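Local coordinates for reticulocyte binding protein (PDB 3FAW) that probably hydrolyses the alpha-1,6 branch linkages of pullulan and related alpha-glucans as a secreted, cell-wall-attached streptococcal pullulanase, at residues T118-S121 and Q127-A130; D166-V171 and S223-D228; V515-I520 and F548-A553. All coordinates share one frame; numbering follows the deposited sequence.

Overall arrangement
Three contacts follow one another along the chain, none enclosing or crossing another. Interaction 1 closes a short loop, only five residues between its segments, and folds helix 122-129 back on the end of strand 114-120, between the N-terminal sheet and strand 146-151 of the next sheet. Interaction 2 closes a 51-residue loop, rich in strands, that includes much of the CBM48-type sheet, joining the turn before strand 170-179 to the irregular chain after strand 212-216, near a calcium ion. Interaction 3 lies in the catalytic (beta/alpha)8 barrel, where it joins the beginning of helix 518-525 to the end of helix 544-551. Interactions 2 and 3 have centres about 47 Å apart, on opposite sides of the molecule's centre.

Interaction 1: residues T118-S121 and Q127-A130; sequences TRQS and QLYA
The amide nitrogen of Q120 donates a hydrogen bond to the phenol oxygen of Y129, NE2 to OH 3.0 Å, with an N-H...O angle of 156°. The hydroxyl lies almost in the plane of the amide, where an N-H of the NH2 group points, yet amide and ring are themselves turned 51° against each other. The two side chains meet at about a right angle. The other end of the amide comes to the edge of the same ring: Q120 OE1 lies in the ring plane, 3.4 Å from Y129 CE2, and so faces the weakly positive rim of C-H bonds and not the pi cloud. Glutamine suits the place because one planar group offers a donor to the hydroxyl and an oxygen to the ring edge.

Q120 gets there by an extended chain, CG beside the backbone N (chi1 -70°) and the rest straight beyond it, long enough to span a gap across which the nearest CA atoms, those of Q120 and L128, are 9.8 Å apart. L128 adds the apolar part. Its CB sits 3.5 Å above the centre of the Y129 ring, covering one face, and its CD1 methyl touches, at 3.5 Å, Q120 NE2, the nitrogen that bonds the hydroxyl at the ring's far end.

Just after the strand, S121 is the N-cap of the helix, its OG accepting from F124 N, a usual task for serine. Strand 114-120 pairs with strand 40-47 through R119 and on its other side with strand 108-111. At the helix end, L128 packs on P102, Y129 touches P153, and the carbonyl of Y129 takes a bond from W151 NE1 of strand 146-151, so the helix bridges two sheets.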
ATOM      1  N   THR A 118       0.521  26.896  28.425  1.00 21.46           N
ATOM      2  CA  THR A 118      -0.445  26.515  27.396  1.00 21.17           C
ATOM      3  C   THR A 118       0.251  25.896  26.186  1.00 20.92           C
ATOM      4  O   THR A 118       1.340  26.318  25.792  1.00 21.56           O
ATOM      5  CB  THR A 118      -1.305  27.710  26.925  1.00 21.70           C
ATOM      6  OG1 THR A 118      -0.461  28.736  26.388  1.00 19.76           O
ATOM      7  CG2 THR A 118      -2.130  28.273  28.083  1.00 21.40           C
ATOM      8  N   ARG A 119      -0.396  24.880  25.626  1.00 20.75           N
ATOM      9  CA  ARG A 119       0.031  24.217  24.400  1.00 21.07           C
ATOM     10  C   ARG A 119      -0.929  24.659  23.305  1.00 19.18           C
ATOM     11  O   ARG A 119      -2.124  24.806  23.551  1.00 18.87           O
ATOM     12  CB  ARG A 119      -0.036  22.690  24.595  1.00 21.63           C
ATOM     13  CG  ARG A 119       0.123  21.848  23.327  1.00 24.89           C
ATOM     14  CD  ARG A 119       0.224  20.360  23.661  1.00 25.38           C
ATOM     15  NE  ARG A 119      -0.989  19.846  24.305  1.00 27.20           N
ATOM     16  CZ  ARG A 119      -2.032  19.305  23.672  1.00 29.46           C
ATOM     17  NH1 ARG A 119      -2.050  19.188  22.347  1.00 30.74           N
ATOM     18  NH2 ARG A 119      -3.076  18.873  24.372  1.00 29.54           N
ATOM     19  N   GLN A 120      -0.420  24.873  22.097  1.00 17.53           N
ATOM     20  CA  GLN A 120      -1.288  25.217  20.972  1.00 16.67           C
ATOM     21  C   GLN A 120      -1.902  23.949  20.392  1.00 15.61           C
ATOM     22  O   GLN A 120      -1.178  23.021  20.040  1.00 14.36           O
ATOM     23  CB  GLN A 120      -0.504  25.967  19.895  1.00 17.43           C
ATOM     24  CG  GLN A 120      -0.085  27.368  20.310  1.00 17.46           C
ATOM     25  CD  GLN A 120       0.844  28.029  19.309  1.00 16.30           C
ATOM     26  OE1 GLN A 120       1.648  27.366  18.653  1.00 15.31           O
ATOM     27  NE2 GLN A 120       0.742  29.347  19.194  1.00 14.07           N
ATOM     28  N   SER A 121      -3.234  23.905  20.297  1.00 14.53           N
ATOM     29  CA  SER A 121      -3.918  22.762  19.679  1.00 14.01           C
ATOM     30  C   SER A 121      -3.563  22.726  18.197  1.00 13.02           C
ATOM     31  O   SER A 121      -3.231  23.758  17.624  1.00 12.23           O
ATOM     32  CB  SER A 121      -5.441  22.851  19.863  1.00 14.31           C
ATOM     33  OG  SER A 121      -6.019  23.838  19.019  1.00 12.68           O
ATOM     34  N   GLN A 127      -4.719  27.349  12.205  1.00 15.51           N
ATOM     35  CA  GLN A 127      -5.249  28.718  12.117  1.00 16.51           C
ATOM     36  C   GLN A 127      -4.113  29.731  11.980  1.00 15.60           C
ATOM     37  O   GLN A 127      -4.193  30.641  11.157  1.00 15.94           O
ATOM     38  CB  GLN A 127      -6.121  29.065  13.331  1.00 16.78           C
ATOM     39  CG  GLN A 127      -6.755  30.472  13.272  1.00 19.87           C
ATOM     40  CD  GLN A 127      -7.718  30.762  14.422  1.00 20.70           C
ATOM     41  OE1 GLN A 127      -8.383  29.863  14.938  1.00 22.44           O
ATOM     42  NE2 GLN A 127      -7.802  32.032  14.816  1.00 19.25           N
ATOM     43  N   LEU A 128      -3.055  29.554  12.771  1.00 15.04           N
ATOM     44  CA  LEU A 128      -1.936  30.501  12.802  1.00 14.20           C
ATOM     45  C   LEU A 128      -0.885  30.257  11.728  1.00 15.23           C
ATOM     46  O   LEU A 128      -0.345  31.216  11.163  1.00 15.09           O
ATOM     47  CB  LEU A 128      -1.238  30.473  14.166  1.00 13.63           C
ATOM     48  CG  LEU A 128      -2.040  30.864  15.413  1.00 10.86           C
ATOM     49  CD1 LEU A 128      -1.104  30.870  16.625  1.00 10.87           C
ATOM     50  CD2 LEU A 128      -2.720  32.217  15.249  1.00 12.89           C
ATOM     51  N   TYR A 129      -0.580  28.986  11.459  1.00 14.99           N
ATOM     52  CA  TYR A 129       0.625  28.632  10.696  1.00 15.08           C
ATOM     53  C   TYR A 129       0.407  27.833   9.411  1.00 14.84           C
ATOM     54  O   TYR A 129       1.364  27.623   8.669  1.00 13.63           O
ATOM     55  CB  TYR A 129       1.602  27.866  11.593  1.00 14.99           C
ATOM     56  CG  TYR A 129       1.791  28.487  12.959  1.00 14.13           C
ATOM     57  CD1 TYR A 129       2.186  29.811  13.093  1.00 12.14           C
ATOM     58  CD2 TYR A 129       1.577  27.745  14.119  1.00 13.42           C
ATOM     59  CE1 TYR A 129       2.355  30.389  14.345  1.00 14.13           C
ATOM     60  CE2 TYR A 129       1.745  28.308  15.370  1.00 11.95           C
ATOM     61  CZ  TYR A 129       2.134  29.632  15.477  1.00 14.85           C
ATOM     62  OH  TYR A 129       2.302  30.201  16.717  1.00 15.98           O
ATOM     63  N   ALA A 130      -0.822  27.392   9.135  1.00 15.83           N
ATOM     64  CA  ALA A 130      -1.097  26.649   7.904  1.00 15.38           C
ATOM     65  C   ALA A 130      -0.521  27.412   6.712  1.00 15.00           C
ATOM     66  O   ALA A 130      -0.787  28.600   6.542  1.00 15.20           O
ATOM     67  CB  ALA A 130      -2.593  26.420   7.725  1.00 16.82           C
TER

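Interaction 2: residues D166-V171 and S223-D228; sequences DNQNRV and SLAEWD
Q168 leaves the backbone at the corner of a type I turn, N167 to R170, and reaches across to E226 and A225. Q168 CB comes within 4.1 Å of E226 OE2, and CG closer, at 3.4 Å. The chain swings CG between the backbone N and the carbonyl carbon (chi1 69°), then runs extended and brings the amide over the opposite segment. There CD and OE1 rest on the methyl of A225, with Q168 OE1 3.8 Å from A225 CB; a small residue suits this spot beneath the amide. Q168 OE1 also accepts from a water at 2.7 Å and from K240 NZ. At the tip, Q168 NE2 is shared by two oxygens of one residue: E226 O at 2.8 Å and, more weakly, E226 OE2 at 2.7 Å. Q168 NE2 lies in the plane of the E226 backbone carbonyl, at a C=O...N angle of 150°. The carboxylate stands nearly perpendicular to the amide, 84° between the planes. E226 curls back to permit this, bent at its second torsion, and its side chain and carbonyl both reach the same nitrogen, about at right angles to each other. A second water joins Q168 N, 2.8 Å away, to E226 OE2.

E226 and Q168 both touch Y202 of strand 202-209, and the side chain of E226 lies about 5 Å from the calcium ion held by K165, Y202 and K363. With the metal nearby and K363 touching it, the carboxylate is probably stabilised as the anion, while K240 would polarise the Q168 carbonyl and strengthen NE2 as a donor.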
ATOM      1  N   ASP A 166      30.767  13.886  -1.843  1.00  9.85           N
ATOM      2  CA  ASP A 166      31.662  12.731  -2.006  1.00 11.73           C
ATOM      3  C   ASP A 166      32.124  12.118  -0.680  1.00 12.19           C
ATOM      4  O   ASP A 166      32.934  11.194  -0.679  1.00 13.93           O
ATOM      5  CB  ASP A 166      32.882  13.128  -2.849  1.00 12.30           C
ATOM      6  CG  ASP A 166      32.533  13.378  -4.309  1.00 14.95           C
ATOM      7  OD1 ASP A 166      31.516  12.833  -4.791  1.00 16.78           O
ATOM      8  OD2 ASP A 166      33.284  14.115  -4.980  1.00 18.96           O
ATOM      9  N   ASN A 167      31.602  12.624   0.436  1.00 12.80           N
ATOM     10  CA  ASN A 167      31.921  12.106   1.771  1.00 12.31           C
ATOM     11  C   ASN A 167      30.859  12.610   2.749  1.00 13.24           C
ATOM     12  O   ASN A 167      31.031  13.648   3.396  1.00 12.61           O
ATOM     13  CB  ASN A 167      33.333  12.555   2.186  1.00 13.25           C
ATOM     14  CG  ASN A 167      33.757  12.022   3.557  1.00 14.39           C
ATOM     15  OD1 ASN A 167      32.964  11.433   4.295  1.00 12.20           O
ATOM     16  ND2 ASN A 167      35.022  12.240   3.898  1.00 12.24           N
ATOM     17  N   GLN A 168      29.755  11.874   2.849  1.00 13.22           N
ATOM     18  CA  GLN A 168      28.560  12.367   3.554  1.00 13.99           C
ATOM     19  C   GLN A 168      28.752  12.653   5.051  1.00 14.07           C
ATOM     20  O   GLN A 168      27.936  13.355   5.643  1.00 15.11           O
ATOM     21  CB  GLN A 168      27.373  11.413   3.358  1.00 12.63           C
ATOM     22  CG  GLN A 168      27.521  10.062   4.051  1.00 13.96           C
ATOM     23  CD  GLN A 168      26.187   9.416   4.346  1.00 13.56           C
ATOM     24  OE1 GLN A 168      25.366   9.977   5.078  1.00 14.74           O
ATOM     25  NE2 GLN A 168      25.960   8.228   3.787  1.00 11.04           N
ATOM     26  N   ASN A 169      29.808  12.114   5.660  1.00 15.14           N
ATOM     27  CA  ASN A 169      30.104  12.379   7.077  1.00 15.09           C
ATOM     28  C   ASN A 169      30.846  13.699   7.312  1.00 15.51           C
ATOM     29  O   ASN A 169      30.987  14.129   8.456  1.00 16.15           O
ATOM     30  CB  ASN A 169      30.924  11.234   7.694  1.00 14.58           C
ATOM     31  CG  ASN A 169      30.123   9.948   7.867  1.00 16.16           C
ATOM     32  OD1 ASN A 169      30.665   8.853   7.732  1.00 18.24           O
ATOM     33  ND2 ASN A 169      28.835  10.075   8.174  1.00 13.20           N
ATOM     34  N   ARG A 170      31.315  14.336   6.241  1.00 15.60           N
ATOM     35  CA  ARG A 170      32.130  15.552   6.346  1.00 15.41           C
ATOM     36  C   ARG A 170      31.300  16.841   6.277  1.00 13.62           C
ATOM     37  O   ARG A 170      30.772  17.197   5.221  1.00 12.78           O
ATOM     38  CB  ARG A 170      33.204  15.561   5.250  1.00 14.39           C
ATOM     39  CG  ARG A 170      34.279  16.625   5.441  1.00 14.28           C
ATOM     40  CD  ARG A 170      35.454  16.420   4.492  1.00 15.16           C
ATOM     41  NE  ARG A 170      35.196  16.960   3.155  1.00 13.54           N
ATOM     42  CZ  ARG A 170      35.413  18.221   2.773  1.00 13.92           C
ATOM     43  NH1 ARG A 170      35.896  19.125   3.619  1.00 16.39           N
ATOM     44  NH2 ARG A 170      35.135  18.590   1.525  1.00 15.15           N
ATOM     45  N   VAL A 171      31.197  17.539   7.407  1.00 13.82           N
ATOM     46  CA  VAL A 171      30.519  18.837   7.463  1.00 13.67           C
ATOM     47  C   VAL A 171      31.371  19.892   6.748  1.00 14.43           C
ATOM     48  O   VAL A 171      32.556  20.049   7.056  1.00 13.25           O
ATOM     49  CB  VAL A 171      30.264  19.287   8.926  1.00 14.23           C
ATOM     50  CG1 VAL A 171      29.626  20.679   8.961  1.00 13.47           C
ATOM     51  CG2 VAL A 171      29.384  18.273   9.654  1.00 12.88           C
ATOM     52  N   SER A 223      15.680  13.593  -2.728  1.00 15.01           N
ATOM     53  CA  SER A 223      16.595  12.449  -2.698  1.00 13.96           C
ATOM     54  C   SER A 223      17.410  12.464  -1.403  1.00 14.06           C
ATOM     55  O   SER A 223      17.254  13.365  -0.571  1.00 13.95           O
ATOM     56  CB  SER A 223      17.517  12.426  -3.927  1.00 14.36           C
ATOM     57  OG  SER A 223      18.133  11.149  -4.082  1.00 10.40           O
ATOM     58  N   LEU A 224      18.260  11.451  -1.237  1.00 11.90           N
ATOM     59  CA  LEU A 224      19.001  11.243   0.004  1.00 12.20           C
ATOM     60  C   LEU A 224      20.404  10.700  -0.249  1.00 12.14           C
ATOM     61  O   LEU A 224      20.691  10.163  -1.321  1.00 12.22           O
ATOM     62  CB  LEU A 224      18.269  10.241   0.905  1.00 11.58           C
ATOM     63  CG  LEU A 224      16.789  10.443   1.248  1.00 12.40           C
ATOM     64  CD1 LEU A 224      16.228   9.164   1.854  1.00  7.43           C
ATOM     65  CD2 LEU A 224      16.584  11.627   2.192  1.00  7.85           C
ATOM     66  N   ALA A 225      21.264  10.838   0.758  1.00 12.78           N
ATOM     67  CA  ALA A 225      22.561  10.163   0.781  1.00 12.95           C
ATOM     68  C   ALA A 225      22.347   8.667   0.976  1.00 13.27           C
ATOM     69  O   ALA A 225      21.344   8.257   1.560  1.00 13.68           O
ATOM     70  CB  ALA A 225      23.433  10.717   1.900  1.00 11.02           C
ATOM     71  N   GLU A 226      23.282   7.857   0.479  1.00 13.52           N
ATOM     72  CA  GLU A 226      23.239   6.409   0.700  1.00 13.96           C
ATOM     73  C   GLU A 226      23.020   6.137   2.191  1.00 13.93           C
ATOM     74  O   GLU A 226      23.651   6.769   3.042  1.00 13.69           O
ATOM     75  CB  GLU A 226      24.505   5.704   0.174  1.00 14.35           C
ATOM     76  CG  GLU A 226      25.825   5.975   0.931  1.00 14.58           C
ATOM     77  CD  GLU A 226      26.368   7.390   0.761  1.00  9.99           C
ATOM     78  OE1 GLU A 226      25.890   8.137  -0.120  1.00 12.19           O
ATOM     79  OE2 GLU A 226      27.286   7.759   1.518  1.00 13.16           O
ATOM     80  N   TRP A 227      22.106   5.219   2.491  1.00 14.17           N
ATOM     81  CA  TRP A 227      21.596   5.039   3.855  1.00 14.11           C
ATOM     82  C   TRP A 227      21.883   3.637   4.393  1.00 14.13           C
ATOM     83  O   TRP A 227      21.626   2.627   3.727  1.00 12.99           O
ATOM     84  CB  TRP A 227      20.091   5.343   3.885  1.00 13.48           C
ATOM     85  CG  TRP A 227      19.397   5.056   5.188  1.00 14.33           C
ATOM     86  CD1 TRP A 227      18.335   4.221   5.376  1.00 12.76           C
ATOM     87  CD2 TRP A 227      19.708   5.606   6.477  1.00 14.05           C
ATOM     88  NE1 TRP A 227      17.968   4.214   6.700  1.00 13.48           N
ATOM     89  CE2 TRP A 227      18.791   5.053   7.398  1.00 11.21           C
ATOM     90  CE3 TRP A 227      20.674   6.505   6.946  1.00 13.24           C
ATOM     91  CZ2 TRP A 227      18.809   5.370   8.759  1.00 13.35           C
ATOM     92  CZ3 TRP A 227      20.691   6.820   8.298  1.00 14.17           C
ATOM     93  CH2 TRP A 227      19.763   6.254   9.189  1.00 13.85           C
ATOM     94  N   ASP A 228      22.438   3.601   5.600  1.00 14.91           N
ATOM     95  CA  ASP A 228      22.672   2.363   6.335  1.00 15.06           C
ATOM     96  C   ASP A 228      22.251   2.608   7.779  1.00 14.14           C
ATOM     97  O   ASP A 228      22.931   3.333   8.502  1.00 13.55           O
ATOM     98  CB  ASP A 228      24.158   1.968   6.253  1.00 15.68           C
ATOM     99  CG  ASP A 228      24.487   0.719   7.061  1.00 15.93           C
ATOM    100  OD1 ASP A 228      23.558  -0.001   7.485  1.00 17.42           O
ATOM    101  OD2 ASP A 228      25.689   0.458   7.273  1.00 18.03           O
TER
HETATM  102  O   HOH W   1      23.327   8.504   5.977  1.00 11.90           O
HETATM  103  O   HOH W   2      29.316   9.621   1.224  1.00 13.73           O

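Interaction 3: residues V515-I520 and F548-A553; sequences VFSDDI and FKNIKA
Apolar contact is made by I520 and N550, whose side chains slide past each other in opposite directions at the closest approach of the two backbones, 5.8 Å between CA atoms. I520 CG1 lies 4.0 Å from N550 CB, and I520 CB is 3.9 Å from N550 CG. With CG1 anti to the backbone N (chi1 -166°), the isoleucine runs alongside the asparagine toward its helix and also touches Q568; a branched apolar residue suits this buried place against the asparagine's aliphatic CB, and a short asparagine fits between the helices.

The contact belongs to the (beta/alpha)8 barrel of the alpha-amylase family. Strand 513-516 is its sixth strand, S517 takes the N-cap position of helix 518-525, and helix 544-551 comes before the seventh strand, 566-568.

Polar groups meet beside it. The carboxylate of D519 comes crosswise to the amide of N550, their planes 58° apart and D519 OD2 3.8 Å from N550 CG; OD2 also accepts from G556 N. An aspartate in the first turn of a helix suits the positive end of its dipole.

A553, at positive phi (67°), ends helix 544-551 in a Schellman motif, with two bonds back into the last turn; one is A553 N to N550 O, 2.8 Å. Q568 NE2 also donates to N550 O, joining the helix end to strand 566-568.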
ATOM      1  N   VAL A 515     -11.330  -0.779  -2.987  1.00 12.12           N
ATOM      2  CA  VAL A 515     -10.731  -1.491  -1.854  1.00 10.74           C
ATOM      3  C   VAL A 515     -10.673  -3.001  -2.081  1.00 11.71           C
ATOM      4  O   VAL A 515     -11.519  -3.576  -2.774  1.00 10.36           O
ATOM      5  CB  VAL A 515     -11.485  -1.224  -0.530  1.00 11.36           C
ATOM      6  CG1 VAL A 515     -11.443   0.266  -0.179  1.00  7.47           C
ATOM      7  CG2 VAL A 515     -12.917  -1.743  -0.611  1.00  7.42           C
ATOM      8  N   PHE A 516      -9.672  -3.633  -1.473  1.00 12.20           N
ATOM      9  CA  PHE A 516      -9.510  -5.084  -1.544  1.00 12.71           C
ATOM     10  C   PHE A 516     -10.707  -5.807  -0.941  1.00 11.92           C
ATOM     11  O   PHE A 516     -11.196  -5.428   0.120  1.00 13.38           O
ATOM     12  CB  PHE A 516      -8.218  -5.520  -0.843  1.00 12.27           C
ATOM     13  CG  PHE A 516      -6.986  -5.244  -1.647  1.00 12.90           C
ATOM     14  CD1 PHE A 516      -6.538  -6.165  -2.585  1.00 11.45           C
ATOM     15  CD2 PHE A 516      -6.292  -4.049  -1.497  1.00 14.34           C
ATOM     16  CE1 PHE A 516      -5.405  -5.911  -3.343  1.00 11.26           C
ATOM     17  CE2 PHE A 516      -5.162  -3.784  -2.255  1.00 12.45           C
ATOM     18  CZ  PHE A 516      -4.719  -4.716  -3.180  1.00 15.02           C
ATOM     19  N   SER A 517     -11.170  -6.840  -1.638  1.00 12.26           N
ATOM     20  CA  SER A 517     -12.280  -7.655  -1.171  1.00 12.92           C
ATOM     21  C   SER A 517     -11.788  -8.885  -0.409  1.00 13.01           C
ATOM     22  O   SER A 517     -11.501  -9.929  -1.000  1.00 12.16           O
ATOM     23  CB  SER A 517     -13.170  -8.078  -2.339  1.00 13.30           C
ATOM     24  OG  SER A 517     -14.282  -8.828  -1.881  1.00 14.03           O
ATOM     25  N   ASP A 518     -11.702  -8.757   0.912  1.00 12.52           N
ATOM     26  CA  ASP A 518     -11.347  -9.895   1.766  1.00 12.55           C
ATOM     27  C   ASP A 518     -12.420 -10.997   1.765  1.00 12.81           C
ATOM     28  O   ASP A 518     -12.116 -12.158   2.041  1.00 14.09           O
ATOM     29  CB  ASP A 518     -11.004  -9.450   3.203  1.00 13.35           C
ATOM     30  CG  ASP A 518     -12.063  -8.553   3.837  1.00 13.53           C
ATOM     31  OD1 ASP A 518     -12.850  -7.904   3.117  1.00 18.39           O
ATOM     32  OD2 ASP A 518     -12.085  -8.475   5.081  1.00 18.09           O
ATOM     33  N   ASP A 519     -13.658 -10.632   1.432  1.00 12.12           N
ATOM     34  CA  ASP A 519     -14.771 -11.583   1.373  1.00 11.72           C
ATOM     35  C   ASP A 519     -14.594 -12.636   0.274  1.00 11.24           C
ATOM     36  O   ASP A 519     -14.788 -13.827   0.520  1.00 10.63           O
ATOM     37  CB  ASP A 519     -16.095 -10.840   1.167  1.00 11.69           C
ATOM     38  CG  ASP A 519     -17.301 -11.650   1.610  1.00 13.27           C
ATOM     39  OD1 ASP A 519     -17.217 -12.317   2.658  1.00 16.55           O
ATOM     40  OD2 ASP A 519     -18.344 -11.596   0.925  1.00 14.34           O
ATOM     41  N   ILE A 520     -14.238 -12.205  -0.934  1.00 11.71           N
ATOM     42  CA  ILE A 520     -13.984 -13.153  -2.026  1.00 11.58           C
ATOM     43  C   ILE A 520     -12.711 -13.967  -1.752  1.00 12.41           C
ATOM     44  O   ILE A 520     -12.655 -15.158  -2.061  1.00 12.24           O
ATOM     45  CB  ILE A 520     -13.922 -12.466  -3.426  1.00 11.26           C
ATOM     46  CG1 ILE A 520     -14.017 -13.526  -4.536  1.00 11.99           C
ATOM     47  CG2 ILE A 520     -12.656 -11.634  -3.583  1.00 11.79           C
ATOM     48  CD1 ILE A 520     -14.123 -12.961  -5.949  1.00 10.02           C
ATOM     49  N   PHE A 548     -21.680 -16.161  -5.765  1.00 10.53           N
ATOM     50  CA  PHE A 548     -22.226 -15.525  -6.963  1.00  9.04           C
ATOM     51  C   PHE A 548     -22.225 -14.003  -6.841  1.00  8.59           C
ATOM     52  O   PHE A 548     -21.822 -13.304  -7.764  1.00  8.68           O
ATOM     53  CB  PHE A 548     -23.649 -16.024  -7.249  1.00 10.78           C
ATOM     54  CG  PHE A 548     -24.285 -15.378  -8.452  1.00  9.79           C
ATOM     55  CD1 PHE A 548     -23.681 -15.462  -9.698  1.00 13.28           C
ATOM     56  CD2 PHE A 548     -25.479 -14.676  -8.337  1.00 14.02           C
ATOM     57  CE1 PHE A 548     -24.253 -14.860 -10.815  1.00 12.08           C
ATOM     58  CE2 PHE A 548     -26.062 -14.077  -9.452  1.00 12.87           C
ATOM     59  CZ  PHE A 548     -25.447 -14.169 -10.690  1.00 11.11           C
ATOM     60  N   LYS A 549     -22.675 -13.499  -5.695  1.00  8.71           N
ATOM     61  CA  LYS A 549     -22.657 -12.062  -5.426  1.00 10.51           C
ATOM     62  C   LYS A 549     -21.236 -11.486  -5.421  1.00 11.04           C
ATOM     63  O   LYS A 549     -21.023 -10.374  -5.902  1.00 12.65           O
ATOM     64  CB  LYS A 549     -23.390 -11.752  -4.112  1.00 10.55           C
ATOM     65  CG  LYS A 549     -24.903 -11.883  -4.237  1.00 12.45           C
ATOM     66  CD  LYS A 549     -25.592 -12.026  -2.892  1.00 16.66           C
ATOM     67  CE  LYS A 549     -27.119 -12.060  -3.060  1.00 16.93           C
ATOM     68  NZ  LYS A 549     -27.818 -12.492  -1.817  0.10 16.28           N
ATOM     69  N   ASN A 550     -20.271 -12.234  -4.887  1.00 12.51           N
ATOM     70  CA  ASN A 550     -18.855 -11.834  -4.979  1.00 11.95           C
ATOM     71  C   ASN A 550     -18.390 -11.737  -6.435  1.00 12.63           C
ATOM     72  O   ASN A 550     -17.772 -10.747  -6.829  1.00 12.16           O
ATOM     73  CB  ASN A 550     -17.945 -12.785  -4.192  1.00 11.42           C
ATOM     74  CG  ASN A 550     -17.795 -12.388  -2.733  1.00 12.39           C
ATOM     75  OD1 ASN A 550     -17.992 -13.204  -1.829  1.00 16.15           O
ATOM     76  ND2 ASN A 550     -17.435 -11.132  -2.497  1.00  8.67           N
ATOM     77  N   ILE A 551     -18.722 -12.752  -7.232  1.00 13.47           N
ATOM     78  CA  ILE A 551     -18.451 -12.741  -8.681  1.00 13.26           C
ATOM     79  C   ILE A 551     -19.035 -11.501  -9.379  1.00 12.11           C
ATOM     80  O   ILE A 551     -18.453 -11.009 -10.346  1.00 14.23           O
ATOM     81  CB  ILE A 551     -18.974 -14.032  -9.371  1.00 13.67           C
ATOM     82  CG1 ILE A 551     -18.185 -15.254  -8.893  1.00 15.14           C
ATOM     83  CG2 ILE A 551     -18.852 -13.936 -10.884  1.00 14.01           C
ATOM     84  CD1 ILE A 551     -18.872 -16.564  -9.192  1.00 15.88           C
ATOM     85  N   LYS A 552     -20.171 -11.003  -8.887  1.00 12.47           N
ATOM     86  CA  LYS A 552     -20.782  -9.749  -9.385  1.00 11.56           C
ATOM     87  C   LYS A 552     -20.194  -8.463  -8.772  1.00 11.59           C
ATOM     88  O   LYS A 552     -20.679  -7.363  -9.056  1.00 11.07           O
ATOM     89  CB  LYS A 552     -22.304  -9.759  -9.148  1.00 11.97           C
ATOM     90  CG  LYS A 552     -23.081 -10.734 -10.028  1.00 11.28           C
ATOM     91  CD  LYS A 552     -24.581 -10.455 -10.033  1.00  8.05           C
ATOM     92  CE  LYS A 552     -25.227 -10.669  -8.665  1.00  8.06           C
ATOM     93  NZ  LYS A 552     -26.686 -10.348  -8.698  1.00 10.29           N
ATOM     94  N   ALA A 553     -19.153  -8.600  -7.947  1.00 11.63           N
ATOM     95  CA  ALA A 553     -18.536  -7.476  -7.234  1.00 10.78           C
ATOM     96  C   ALA A 553     -19.489  -6.901  -6.187  1.00 10.79           C
ATOM     97  O   ALA A 553     -19.592  -5.683  -6.021  1.00 10.96           O
ATOM     98  CB  ALA A 553     -18.074  -6.383  -8.212  1.00 11.38           C
TER